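Local atomic coordinates of mannan endo-1,4-beta-mannosidase (Cryptopygus antarcticus, PDB entry 4OOU), a protein that hydrolyses the beta-1,4-linked backbone of mannans at random internal positions, yielding mannobiose, mannotriose and mannotetraose. Residues 236-241 / 273-278; 243-248 / 279-284; 292-297 / 328-333; 306-311 / 333-338. All coordinates share one frame; numbering follows the deposited sequence.

Interaction 1: residues 236-241 / 273-278; sequences ALVTVG and IINFYQ
Thr239 and Phe276 form the tight centre of this contact, where strand 238-241 of the TIM barrel meets the run of chain that leads into the next barrel strand, 277-281. The hydroxyl of Thr239 is swung opposite its own backbone N (chi1 -165°), which carries OG1 across to donate to Phe276 O at 2.8 Å, from above the carbonyl plane rather than along a lone pair. Thr239 CB itself sits over one face of the Phe276 ring, 3.6 Å from its centroid, a CH-pi contact displaced toward the rim. Leu237 CB comes up at the ring's edge, and Phe30 meets the same ring edge-to-face, so the aromatic is wedged among buried groups. Gln278 NE2 adds only a weak bond to Thr239 OG1, at 3.4 Å; its firmer partner is Glu177, while Gln278 OE1 is bonded to His280 and ties this core to the active site. On the buried helix side, Val240 CG2 meets Ile274 CG2 at 3.7 Å. The other end is looser: Ile273 and Asn275 are partly exposed, Ile273 turns away, and Leu237 CD2 only brushes Asn275 CB at 3.9 Å. Two bonds still pin Asn275 to Val238: its N reaches Val238 O at 2.7 Å, and Asn275 OD1 takes the N-H of Val238 at 2.8 Å, in the carbonyl plane on a lone pair.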
loop_
_atom_site.group_PDB
_atom_site.type_symbol
_atom_site.label_atom_id
_atom_site.label_comp_id
_atom_site.label_asym_id
_atom_site.label_seq_id
_atom_site.Cartn_x
_atom_site.Cartn_y
_atom_site.Cartn_z
ATOM N N ALA A 236 -10.016 10.606 -1.648
ATOM C CA ALA A 236 -9.105 9.478 -1.848
ATOM C C ALA A 236 -8.070 9.302 -0.699
ATOM O O ALA A 236 -7.568 10.266 -0.075
ATOM C CB ALA A 236 -8.399 9.581 -3.201
ATOM N N LEU A 237 -7.788 8.039 -0.432
ATOM C CA LEU A 237 -6.938 7.646 0.661
ATOM C C LEU A 237 -5.575 7.290 0.093
ATOM O O LEU A 237 -5.461 6.522 -0.864
ATOM C CB LEU A 237 -7.557 6.455 1.399
ATOM C CG LEU A 237 -8.827 6.695 2.224
ATOM C CD1 LEU A 237 -9.075 5.426 3.025
ATOM C CD2 LEU A 237 -8.732 7.909 3.155
ATOM N N VAL A 238 -4.528 7.839 0.673
ATOM C CA VAL A 238 -3.206 7.558 0.158
ATOM C C VAL A 238 -2.367 7.001 1.261
ATOM O O VAL A 238 -2.521 7.429 2.423
ATOM C CB VAL A 238 -2.550 8.779 -0.433
ATOM C CG1 VAL A 238 -1.223 8.384 -1.052
ATOM C CG2 VAL A 238 -3.458 9.379 -1.513
ATOM N N THR A 239 -1.503 6.037 0.896
ATOM C CA THR A 239 -0.547 5.461 1.814
ATOM C C THR A 239 0.794 5.253 1.130
ATOM O O THR A 239 0.987 5.522 -0.053
ATOM C CB THR A 239 -1.066 4.110 2.379
ATOM O OG1 THR A 239 -0.314 3.685 3.529
ATOM C CG2 THR A 239 -0.979 3.035 1.352
ATOM N N VAL A 240 1.720 4.800 1.954
ATOM C CA VAL A 240 3.023 4.382 1.583
ATOM C C VAL A 240 3.316 3.213 2.551
ATOM O O VAL A 240 3.018 3.314 3.748
ATOM C CB VAL A 240 4.032 5.514 1.805
ATOM C CG1 VAL A 240 5.464 5.011 1.678
ATOM C CG2 VAL A 240 3.770 6.640 0.821
ATOM N N GLY A 241 3.858 2.115 2.033
ATOM C CA GLY A 241 4.095 0.913 2.838
ATOM C C GLY A 241 5.586 0.733 3.098
ATOM O O GLY A 241 6.327 0.284 2.220
ATOM N N ILE A 273 -0.373 14.433 1.330
ATOM C CA ILE A 273 -0.177 13.669 2.561
ATOM C C ILE A 273 -0.562 12.205 2.408
ATOM O O ILE A 273 -1.160 11.816 1.413
ATOM C CB ILE A 273 -0.884 14.285 3.778
ATOM C CG1 ILE A 273 -2.415 14.376 3.601
ATOM C CG2 ILE A 273 -0.274 15.638 4.083
ATOM C CD1 ILE A 273 -3.195 14.659 4.888
ATOM N N ILE A 274 -0.130 11.379 3.349
ATOM C CA ILE A 274 -0.712 10.058 3.440
ATOM C C ILE A 274 -1.817 10.141 4.459
ATOM O O ILE A 274 -1.754 10.928 5.372
ATOM C CB ILE A 274 0.279 8.929 3.751
ATOM C CG1 ILE A 274 1.099 9.172 4.998
ATOM C CG2 ILE A 274 1.214 8.733 2.590
ATOM C CD1 ILE A 274 2.101 8.046 5.238
ATOM N N ASN A 275 -2.849 9.343 4.262
ATOM C CA ASN A 275 -4.002 9.339 5.134
ATOM C C ASN A 275 -3.947 8.242 6.171
ATOM O O ASN A 275 -4.664 8.332 7.172
ATOM C CB ASN A 275 -5.230 9.215 4.272
ATOM C CG ASN A 275 -5.296 10.332 3.278
ATOM O OD1 ASN A 275 -5.159 10.142 2.062
ATOM N ND2 ASN A 275 -5.427 11.543 3.805
ATOM N N PHE A 276 -3.105 7.230 5.918
ATOM C CA PHE A 276 -2.850 6.126 6.820
ATOM C C PHE A 276 -1.424 5.586 6.665
ATOM O O PHE A 276 -0.890 5.481 5.561
ATOM C CB PHE A 276 -3.925 5.020 6.719
ATOM C CG PHE A 276 -3.897 4.156 5.464
ATOM C CD1 PHE A 276 -3.031 3.079 5.344
ATOM C CD2 PHE A 276 -4.827 4.343 4.458
ATOM C CE1 PHE A 276 -3.038 2.265 4.213
ATOM C CE2 PHE A 276 -4.843 3.530 3.331
ATOM C CZ PHE A 276 -3.942 2.488 3.214
ATOM N N TYR A 277 -0.796 5.289 7.800
ATOM C CA TYR A 277 0.524 4.692 7.833
ATOM C C TYR A 277 0.421 3.199 7.548
ATOM O O TYR A 277 -0.669 2.598 7.545
ATOM C CB TYR A 277 1.127 4.901 9.205
ATOM C CG TYR A 277 1.293 6.362 9.607
ATOM C CD1 TYR A 277 2.293 7.165 9.057
ATOM C CD2 TYR A 277 0.496 6.919 10.592
ATOM C CE1 TYR A 277 2.446 8.490 9.448
ATOM C CE2 TYR A 277 0.661 8.235 10.997
ATOM C CZ TYR A 277 1.622 9.017 10.417
ATOM O OH TYR A 277 1.741 10.321 10.853
ATOM N N GLN A 278 1.569 2.594 7.310
ATOM C CA GLN A 278 1.612 1.207 6.907
ATOM C C GLN A 278 2.999 0.675 7.114
ATOM O O GLN A 278 3.961 1.142 6.490
ATOM C CB GLN A 278 1.240 1.070 5.440
ATOM C CG GLN A 278 0.899 -0.346 4.960
ATOM C CD GLN A 278 1.000 -0.509 3.452
ATOM O OE1 GLN A 278 1.565 -1.511 2.965
ATOM N NE2 GLN A 278 0.481 0.473 2.700
#

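Interaction 2: residues 243-248 / 279-284; sequences WSELTQ and MHTYSH
Met279 has CG anti to its carbonyl carbon (chi1 -60°) and stays extended beyond it, which lays the thioether along the backbone of Glu245 and carries the methyl on to Gln248. Its SD sits 3.7 Å from Glu245 CA, and its CE ends 3.3 Å from Gln248 O, with Gln248 CB alongside. His280 has nearly the same first torsion (chi1 -61°), but its place one residue further along the strand directs its side chain differently, and ND1 is hydrogen-bonded to Glu181, the probable proton donor/acceptor. The second ring nitrogen is held as well, which fixes the rotation of the imidazole beside this probable catalytic residue. Nearer the backbone, His280 CB rests 3.6 Å from Trp243 O.

No direct hydrogen bond joins the two backbones. Trp243 O and His280 O, both acceptors, face each other at 3.1 Å. A water donates to Trp243 O at 3.1 Å and accepts from Tyr282 N, bridging the two segments. The CA of Ser244 adds a C-H...O contact to His280 O at 3.5 Å. Gln248, its amide bonded to Gln278 N, Val240 O and Ser242, ties the loop back to the barrel wall. Beyond the water, the hydroxyl of Tyr282 is bonded to Glu312, the probable nucleophile. Trp243, Tyr282 and His284 all bind substrate, so these residues frame part of the sugar-binding cleft at the C-terminal mouth of a family 5 glycoside hydrolase barrel.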
loop_
_atom_site.group_PDB
_atom_site.type_symbol
_atom_site.label_atom_id
_atom_site.label_comp_id
_atom_site.label_asym_id
_atom_site.label_seq_id
_atom_site.Cartn_x
_atom_site.Cartn_y
_atom_site.Cartn_z
ATOM N N TRP A 243 9.088 -0.776 4.625
ATOM C CA TRP A 243 9.584 -2.148 4.781
ATOM C C TRP A 243 9.579 -2.642 6.213
ATOM O O TRP A 243 9.561 -3.830 6.422
ATOM C CB TRP A 243 10.955 -2.310 4.117
ATOM C CG TRP A 243 12.147 -2.628 4.919
ATOM C CD1 TRP A 243 12.815 -3.840 4.958
ATOM C CD2 TRP A 243 12.947 -1.710 5.665
ATOM N NE1 TRP A 243 13.964 -3.722 5.723
ATOM C CE2 TRP A 243 14.071 -2.430 6.161
ATOM C CE3 TRP A 243 12.829 -0.354 5.970
ATOM C CZ2 TRP A 243 15.043 -1.841 6.950
ATOM C CZ3 TRP A 243 13.803 0.232 6.774
ATOM C CH2 TRP A 243 14.899 -0.522 7.257
ATOM N N SER A 244 9.520 -1.716 7.177
ATOM C CA SER A 244 9.717 -2.003 8.603
ATOM C C SER A 244 9.091 -0.912 9.427
ATOM O O SER A 244 8.890 0.191 8.937
ATOM C CB SER A 244 11.205 -1.931 8.904
ATOM O OG SER A 244 11.468 -2.424 10.179
ATOM N N GLU A 245 8.842 -1.207 10.697
ATOM C CA GLU A 245 8.447 -0.200 11.702
ATOM C C GLU A 245 9.377 1.035 11.788
ATOM O O GLU A 245 8.890 2.152 12.048
ATOM C CB GLU A 245 8.348 -0.883 13.075
ATOM C CG GLU A 245 9.683 -1.340 13.685
ATOM C CD GLU A 245 10.165 -2.721 13.271
ATOM O OE1 GLU A 245 9.499 -3.459 12.502
ATOM O OE2 GLU A 245 11.272 -3.076 13.741
ATOM N N LEU A 246 10.685 0.807 11.529
ATOM C CA LEU A 246 11.808 1.767 11.734
ATOM C C LEU A 246 11.663 3.181 11.193
ATOM O O LEU A 246 12.409 4.113 11.584
ATOM C CB LEU A 246 13.081 1.207 11.093
ATOM C CG LEU A 246 14.019 0.243 11.843
ATOM C CD1 LEU A 246 13.526 -0.272 13.184
ATOM C CD2 LEU A 246 14.364 -0.938 10.950
ATOM N N THR A 247 10.714 3.338 10.289
ATOM C CA THR A 247 10.641 4.528 9.500
ATOM C C THR A 247 9.243 5.131 9.535
ATOM O O THR A 247 8.958 6.110 8.840
ATOM C CB THR A 247 11.151 4.172 8.104
ATOM O OG1 THR A 247 11.525 5.350 7.417
ATOM C CG2 THR A 247 10.140 3.475 7.329
ATOM N N GLN A 248 8.363 4.587 10.371
ATOM C CA GLN A 248 7.012 5.145 10.483
ATOM C C GLN A 248 6.537 5.295 11.932
ATOM O O GLN A 248 5.333 5.364 12.219
ATOM C CB GLN A 248 6.006 4.378 9.597
ATOM C CG GLN A 248 5.980 4.891 8.152
ATOM C CD GLN A 248 4.858 4.307 7.324
ATOM O OE1 GLN A 248 3.762 4.072 7.824
ATOM N NE2 GLN A 248 5.122 4.075 6.042
ATOM N N MET A 279 3.112 -0.298 8.006
ATOM C CA MET A 279 4.370 -0.998 8.176
ATOM C C MET A 279 4.241 -2.405 7.614
ATOM O O MET A 279 3.146 -2.959 7.532
ATOM C CB MET A 279 4.736 -1.024 9.646
ATOM C CG MET A 279 4.907 0.354 10.275
ATOM S SD MET A 279 4.774 0.328 12.074
ATOM C CE MET A 279 5.040 2.062 12.437
ATOM N N HIS A 280 5.351 -2.942 7.149
ATOM C CA HIS A 280 5.437 -4.351 6.764
ATOM C C HIS A 280 6.301 -5.045 7.778
ATOM O O HIS A 280 7.146 -4.411 8.311
ATOM C CB HIS A 280 6.135 -4.497 5.426
ATOM C CG HIS A 280 5.434 -3.819 4.305
ATOM N ND1 HIS A 280 6.032 -3.602 3.088
ATOM C CD2 HIS A 280 4.194 -3.300 4.217
ATOM C CE1 HIS A 280 5.177 -3.004 2.284
ATOM N NE2 HIS A 280 4.056 -2.801 2.951
ATOM N N THR A 281 6.145 -6.346 8.020
ATOM C CA THR A 281 6.946 -6.967 9.069
ATOM C C THR A 281 7.236 -8.454 8.853
ATOM O O THR A 281 6.342 -9.257 8.567
ATOM C CB THR A 281 6.334 -6.687 10.466
ATOM O OG1 THR A 281 7.311 -6.939 11.492
ATOM C CG2 THR A 281 5.088 -7.505 10.680
ATOM N N TYR A 282 8.517 -8.782 9.003
ATOM C CA TYR A 282 9.042 -10.103 8.793
ATOM C C TYR A 282 10.162 -10.412 9.832
ATOM O O TYR A 282 11.056 -9.592 10.088
ATOM C CB TYR A 282 9.606 -10.194 7.357
ATOM C CG TYR A 282 8.615 -9.936 6.224
ATOM C CD1 TYR A 282 7.815 -10.946 5.726
ATOM C CD2 TYR A 282 8.516 -8.694 5.628
ATOM C CE1 TYR A 282 6.919 -10.718 4.693
ATOM C CE2 TYR A 282 7.614 -8.458 4.589
ATOM C CZ TYR A 282 6.814 -9.477 4.132
ATOM O OH TYR A 282 5.921 -9.246 3.103
ATOM N N SER A 283 10.128 -11.602 10.420
ATOM C CA SER A 283 11.201 -12.048 11.305
ATOM C C SER A 283 12.497 -12.348 10.541
ATOM O O SER A 283 12.484 -12.542 9.328
ATOM C CB SER A 283 10.746 -13.299 12.072
ATOM O OG SER A 283 10.449 -14.397 11.228
ATOM N N HIS A 284 13.618 -12.369 11.258
ATOM C CA HIS A 284 14.902 -12.820 10.701
ATOM C C HIS A 284 15.438 -13.961 11.548
ATOM O O HIS A 284 15.626 -13.824 12.767
ATOM C CB HIS A 284 15.883 -11.650 10.594
ATOM C CG HIS A 284 15.428 -10.619 9.610
ATOM N ND1 HIS A 284 14.680 -9.517 9.976
ATOM C CD2 HIS A 284 15.520 -10.578 8.258
ATOM C CE1 HIS A 284 14.369 -8.818 8.897
ATOM N NE2 HIS A 284 14.860 -9.444 7.841
HETATM O O HOH W 1 9.952 -6.023 8.559
#

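Interaction 3: residues 292-297 / 328-333; sequences APFKVN and KYAYNN
Phe294 and Tyr329 make an offset edge-to-face aromatic contact on the outer side of the fold, where the loop after strand 277-281 packs against helix 323-332. The edge of Phe294 is turned toward the face of Tyr329, centroids 5.7 Å apart and planes at 64°, with the two CD1 atoms of Phe294 and Tyr329 meeting at 3.6 Å. A first torsion of -177° sets the Tyr329 ring trans to the residue's N and points the phenol off the helix and into the loop, where its OH donates to Val296 O at 2.7 Å. That carbonyl lies at the ring's edge, and Phe294 O approaches Tyr329 CZ to 3.2 Å. Within the TIM barrel, helix 323-332 links two neighbouring strands, and the loop thus covers one flank of its C-terminal half. A phenylalanine in place of Tyr329 would keep the ring packing but would probably cost Val296 O its short phenol bond and tie the loop less firmly to the helix. Deeper in, Phe294 CE1 reaches Ala330 CB at 4.1 Å, and Phe313 stacks edge-to-face on Phe294. Ile310 of strand 308-313 touches both Phe294 and Ala330.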
loop_
_atom_site.group_PDB
_atom_site.type_symbol
_atom_site.label_atom_id
_atom_site.label_comp_id
_atom_site.label_asym_id
_atom_site.label_seq_id
_atom_site.Cartn_x
_atom_site.Cartn_y
_atom_site.Cartn_z
ATOM N N ALA A 292 8.857 -4.481 16.694
ATOM C CA ALA A 292 8.100 -4.769 15.501
ATOM C C ALA A 292 6.640 -4.956 15.885
ATOM O O ALA A 292 6.309 -5.115 17.057
ATOM C CB ALA A 292 8.659 -5.991 14.784
ATOM N N PRO A 293 5.752 -4.877 14.916
ATOM C CA PRO A 293 4.328 -4.766 15.232
ATOM C C PRO A 293 3.693 -5.883 16.072
ATOM O O PRO A 293 2.841 -5.579 16.920
ATOM C CB PRO A 293 3.678 -4.726 13.848
ATOM C CG PRO A 293 4.666 -3.994 13.056
ATOM C CD PRO A 293 6.019 -4.479 13.535
ATOM N N PHE A 294 4.077 -7.146 15.815
ATOM C CA PHE A 294 3.539 -8.286 16.556
ATOM C C PHE A 294 4.299 -8.468 17.860
ATOM O O PHE A 294 3.931 -9.318 18.662
ATOM C CB PHE A 294 3.541 -9.587 15.732
ATOM C CG PHE A 294 2.563 -9.577 14.590
ATOM C CD1 PHE A 294 1.206 -9.647 14.828
ATOM C CD2 PHE A 294 3.000 -9.465 13.263
ATOM C CE1 PHE A 294 0.290 -9.602 13.763
ATOM C CE2 PHE A 294 2.097 -9.416 12.199
ATOM C CZ PHE A 294 0.734 -9.487 12.447
ATOM N N LYS A 295 5.317 -7.640 18.097
ATOM C CA LYS A 295 5.944 -7.556 19.427
ATOM C C LYS A 295 5.250 -6.556 20.344
ATOM O O LYS A 295 5.455 -6.579 21.536
ATOM C CB LYS A 295 7.429 -7.195 19.315
ATOM C CG LYS A 295 8.332 -8.390 19.099
ATOM C CD LYS A 295 8.444 -9.211 20.387
ATOM C CE LYS A 295 9.735 -10.019 20.488
ATOM N NZ LYS A 295 10.912 -9.141 20.730
ATOM N N VAL A 296 4.388 -5.713 19.800
ATOM C CA VAL A 296 4.096 -4.457 20.449
ATOM C C VAL A 296 2.621 -4.018 20.216
ATOM O O VAL A 296 1.816 -4.801 19.739
ATOM C CB VAL A 296 5.170 -3.473 19.938
ATOM C CG1 VAL A 296 4.643 -2.540 18.853
ATOM C CG2 VAL A 296 5.803 -2.717 21.085
ATOM N N ASN A 297 2.270 -2.806 20.620
ATOM C CA ASN A 297 0.950 -2.199 20.379
ATOM C C ASN A 297 0.991 -1.296 19.174
ATOM O O ASN A 297 2.005 -0.661 18.947
ATOM C CB ASN A 297 0.657 -1.203 21.506
ATOM C CG ASN A 297 -0.292 -1.715 22.535
ATOM O OD1 ASN A 297 -0.797 -2.834 22.460
ATOM N ND2 ASN A 297 -0.549 -0.880 23.526
ATOM N N LYS A 328 -5.569 -12.247 14.650
ATOM C CA LYS A 328 -6.169 -11.881 15.931
ATOM C C LYS A 328 -5.333 -10.906 16.763
ATOM O O LYS A 328 -5.897 -10.036 17.425
ATOM C CB LYS A 328 -6.535 -13.128 16.753
ATOM C CG LYS A 328 -8.007 -13.520 16.594
ATOM C CD LYS A 328 -8.386 -14.756 17.401
ATOM C CE LYS A 328 -7.742 -16.009 16.829
ATOM N NZ LYS A 328 -8.460 -17.233 17.272
ATOM N N TYR A 329 -4.012 -11.032 16.716
ATOM C CA TYR A 329 -3.144 -10.138 17.454
ATOM C C TYR A 329 -3.318 -8.732 16.909
ATOM O O TYR A 329 -3.526 -7.805 17.654
ATOM C CB TYR A 329 -1.670 -10.583 17.355
ATOM C CG TYR A 329 -0.701 -9.724 18.175
ATOM C CD1 TYR A 329 -0.367 -8.433 17.780
ATOM C CD2 TYR A 329 -0.134 -10.212 19.358
ATOM C CE1 TYR A 329 0.524 -7.652 18.531
ATOM C CE2 TYR A 329 0.749 -9.445 20.106
ATOM C CZ TYR A 329 1.076 -8.163 19.700
ATOM O OH TYR A 329 1.944 -7.395 20.463
ATOM N N ALA A 330 -3.253 -8.593 15.600
ATOM C CA ALA A 330 -3.402 -7.310 14.951
ATOM C C ALA A 330 -4.753 -6.644 15.259
ATOM O O ALA A 330 -4.816 -5.439 15.545
ATOM C CB ALA A 330 -3.219 -7.477 13.455
ATOM N N TYR A 331 -5.824 -7.433 15.235
ATOM C CA TYR A 331 -7.165 -6.939 15.543
ATOM C C TYR A 331 -7.321 -6.510 17.010
ATOM O O TYR A 331 -8.039 -5.532 17.326
ATOM C CB TYR A 331 -8.182 -8.033 15.205
ATOM C CG TYR A 331 -9.633 -7.623 15.342
ATOM C CD1 TYR A 331 -10.368 -7.212 14.245
ATOM C CD2 TYR A 331 -10.263 -7.650 16.574
ATOM C CE1 TYR A 331 -11.708 -6.833 14.374
ATOM C CE2 TYR A 331 -11.596 -7.286 16.723
ATOM C CZ TYR A 331 -12.328 -6.877 15.626
ATOM O OH TYR A 331 -13.666 -6.525 15.784
ATOM N N ASN A 332 -6.647 -7.243 17.908
ATOM C CA ASN A 332 -6.814 -7.000 19.351
ATOM C C ASN A 332 -5.882 -5.977 19.945
ATOM O O ASN A 332 -6.138 -5.506 21.042
ATOM C CB ASN A 332 -6.707 -8.294 20.160
ATOM C CG ASN A 332 -7.908 -9.197 19.974
ATOM O OD1 ASN A 332 -7.771 -10.406 19.982
ATOM N ND2 ASN A 332 -9.092 -8.611 19.787
ATOM N N ASN A 333 -4.817 -5.627 19.235
ATOM C CA ASN A 333 -3.816 -4.729 19.795
ATOM C C ASN A 333 -3.738 -3.443 19.027
ATOM O O ASN A 333 -2.667 -2.855 18.853
ATOM C CB ASN A 333 -2.473 -5.439 19.877
ATOM C CG ASN A 333 -2.470 -6.523 20.936
ATOM O OD1 ASN A 333 -2.428 -7.710 20.633
ATOM N ND2 ASN A 333 -2.548 -6.111 22.186
#

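Interaction 4: residues 306-311 / 333-338; sequences KPLLIG and NGYNGA
Leu308 O takes the N-H of Asn336 at 2.8 Å, a bond that runs nearly along the C=O axis and fastens the start of strand 308-313 to the approach to strand 337-340. Two residues on, Ile310 N donates to Gly337 O at 3.1 Å, coming from well above the carbonyl plane, and Ile310 pairs with Ala338 in a parallel bridge. The CA of Ala338 adds a C-H...O contact to Ile310 O at 3.4 Å. Ile310 and Ala338 point to the same face of the sheet, and there both meet Ala330 of helix 323-332. Tyr335 stands alongside Leu308 and Ile310: Ile310 CD1 sits over its ring, 3.9 Å from the centroid, and Leu308 CD2 touches its edge at CE1, also 3.9 Å away. Cut back to an alanine, this position would probably leave Ile310 CD1 and Leu308 CD2 without the ring they pack on, and would lose the phenol's weak links to the loop carbonyls of Pro293 and Val296. On the other face Leu309 CD2 packs against the backbone of Gly337, 3.6 Å from its C, where a CB would clash. Two parallel strands with helix 323-332 between them form a beta-alpha-beta unit, the repeating element of the TIM barrel.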
loop_
_atom_site.group_PDB
_atom_site.type_symbol
_atom_site.label_atom_id
_atom_site.label_comp_id
_atom_site.label_asym_id
_atom_site.label_seq_id
_atom_site.Cartn_x
_atom_site.Cartn_y
_atom_site.Cartn_z
ATOM N N LYS A 306 -3.473 8.963 12.612
ATOM C CA LYS A 306 -3.849 8.236 11.378
ATOM C C LYS A 306 -3.969 6.776 11.692
ATOM O O LYS A 306 -3.296 6.301 12.605
ATOM C CB LYS A 306 -2.792 8.389 10.284
ATOM C CG LYS A 306 -2.486 9.823 9.851
ATOM C CD LYS A 306 -1.419 9.823 8.766
ATOM C CE LYS A 306 -0.842 11.202 8.516
ATOM N NZ LYS A 306 -1.905 12.113 7.968
ATOM N N PRO A 307 -4.798 6.043 10.926
ATOM C CA PRO A 307 -4.838 4.586 11.002
ATOM C C PRO A 307 -3.475 4.004 10.652
ATOM O O PRO A 307 -2.702 4.663 9.966
ATOM C CB PRO A 307 -5.860 4.196 9.941
ATOM C CG PRO A 307 -6.593 5.441 9.579
ATOM C CD PRO A 307 -5.622 6.548 9.827
ATOM N N LEU A 308 -3.176 2.813 11.175
ATOM C CA LEU A 308 -1.942 2.066 10.887
ATOM C C LEU A 308 -2.281 0.623 10.446
ATOM O O LEU A 308 -3.050 -0.095 11.103
ATOM C CB LEU A 308 -1.051 2.016 12.120
ATOM C CG LEU A 308 0.195 1.162 11.998
ATOM C CD1 LEU A 308 1.086 1.681 10.902
ATOM C CD2 LEU A 308 0.941 1.208 13.317
ATOM N N LEU A 309 -1.720 0.238 9.311
ATOM C CA LEU A 309 -2.081 -0.971 8.626
ATOM C C LEU A 309 -0.830 -1.778 8.709
ATOM O O LEU A 309 0.254 -1.244 8.456
ATOM C CB LEU A 309 -2.361 -0.645 7.152
ATOM C CG LEU A 309 -3.120 -1.504 6.113
ATOM C CD1 LEU A 309 -2.472 -1.495 4.731
ATOM C CD2 LEU A 309 -3.367 -2.939 6.547
ATOM N N ILE A 310 -0.956 -3.049 9.049
ATOM C CA ILE A 310 0.137 -3.979 8.797
ATOM C C ILE A 310 -0.001 -4.480 7.371
ATOM O O ILE A 310 -0.804 -5.382 7.091
ATOM C CB ILE A 310 0.174 -5.162 9.785
ATOM C CG1 ILE A 310 0.134 -4.609 11.221
ATOM C CG2 ILE A 310 1.419 -6.014 9.503
ATOM C CD1 ILE A 310 0.080 -5.638 12.329
ATOM N N GLY A 311 0.819 -3.920 6.485
ATOM C CA GLY A 311 0.572 -3.962 5.038
ATOM C C GLY A 311 0.996 -5.257 4.407
ATOM O O GLY A 311 0.383 -5.720 3.428
ATOM N N ASN A 333 -4.817 -5.627 19.235
ATOM C CA ASN A 333 -3.816 -4.729 19.795
ATOM C C ASN A 333 -3.738 -3.443 19.027
ATOM O O ASN A 333 -2.667 -2.855 18.853
ATOM C CB ASN A 333 -2.473 -5.439 19.877
ATOM C CG ASN A 333 -2.470 -6.523 20.936
ATOM O OD1 ASN A 333 -2.428 -7.710 20.633
ATOM N ND2 ASN A 333 -2.548 -6.111 22.186
ATOM N N GLY A 334 -4.900 -3.003 18.566
ATOM C CA GLY A 334 -5.067 -1.652 18.054
ATOM C C GLY A 334 -4.795 -1.425 16.578
ATOM O O GLY A 334 -4.970 -0.311 16.091
ATOM N N TYR A 335 -4.389 -2.442 15.831
ATOM C CA TYR A 335 -4.071 -2.152 14.442
ATOM C C TYR A 335 -5.329 -2.034 13.595
ATOM O O TYR A 335 -6.368 -2.618 13.920
ATOM C CB TYR A 335 -3.093 -3.150 13.858
ATOM C CG TYR A 335 -1.790 -3.179 14.597
ATOM C CD1 TYR A 335 -0.746 -2.346 14.226
ATOM C CD2 TYR A 335 -1.608 -4.032 15.679
ATOM C CE1 TYR A 335 0.450 -2.354 14.920
ATOM C CE2 TYR A 335 -0.411 -4.069 16.359
ATOM C CZ TYR A 335 0.614 -3.233 15.978
ATOM O OH TYR A 335 1.794 -3.281 16.660
ATOM N N ASN A 336 -5.215 -1.301 12.494
ATOM C CA ASN A 336 -6.367 -1.061 11.647
ATOM C C ASN A 336 -6.473 -1.953 10.450
ATOM O O ASN A 336 -7.459 -1.881 9.729
ATOM C CB ASN A 336 -6.371 0.379 11.242
ATOM C CG ASN A 336 -6.457 1.255 12.436
ATOM O OD1 ASN A 336 -7.532 1.471 12.973
ATOM N ND2 ASN A 336 -5.321 1.712 12.900
ATOM N N GLY A 337 -5.469 -2.791 10.228
ATOM C CA GLY A 337 -5.657 -3.947 9.366
ATOM C C GLY A 337 -4.450 -4.879 9.373
ATOM O O GLY A 337 -3.430 -4.561 9.998
ATOM N N ALA A 338 -4.559 -6.009 8.662
ATOM C CA ALA A 338 -3.433 -6.954 8.505
ATOM C C ALA A 338 -3.554 -7.777 7.234
ATOM O O ALA A 338 -4.602 -8.405 6.981
ATOM C CB ALA A 338 -3.338 -7.883 9.697
#

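Overall arrangement
Interactions 1, 2 and 4 are buried and share the barrel wall, whereas interaction 3 is only partly buried and lies farthest from the chain's centre. Strand 277-281 serves both 1 and 2, with Gln248 bridging them through Gln278 and Val240; backbone bonds from Tyr277 and Met279 to strand 308-313 carry the sheet on to interaction 4. Chemistry follows position: side-chain hydrogen bonds and an aromatic face within the barrel in 1, thioether packing and a bridging water at the catalytic mouth in 2, parallel strand pairing around Ile310 and Ala338 in 4, with a tyrosine ring against Ile310. Interaction 3 relies on aromatic rings and one phenol bond, and Tyr335 and Ala330 join it to interaction 4.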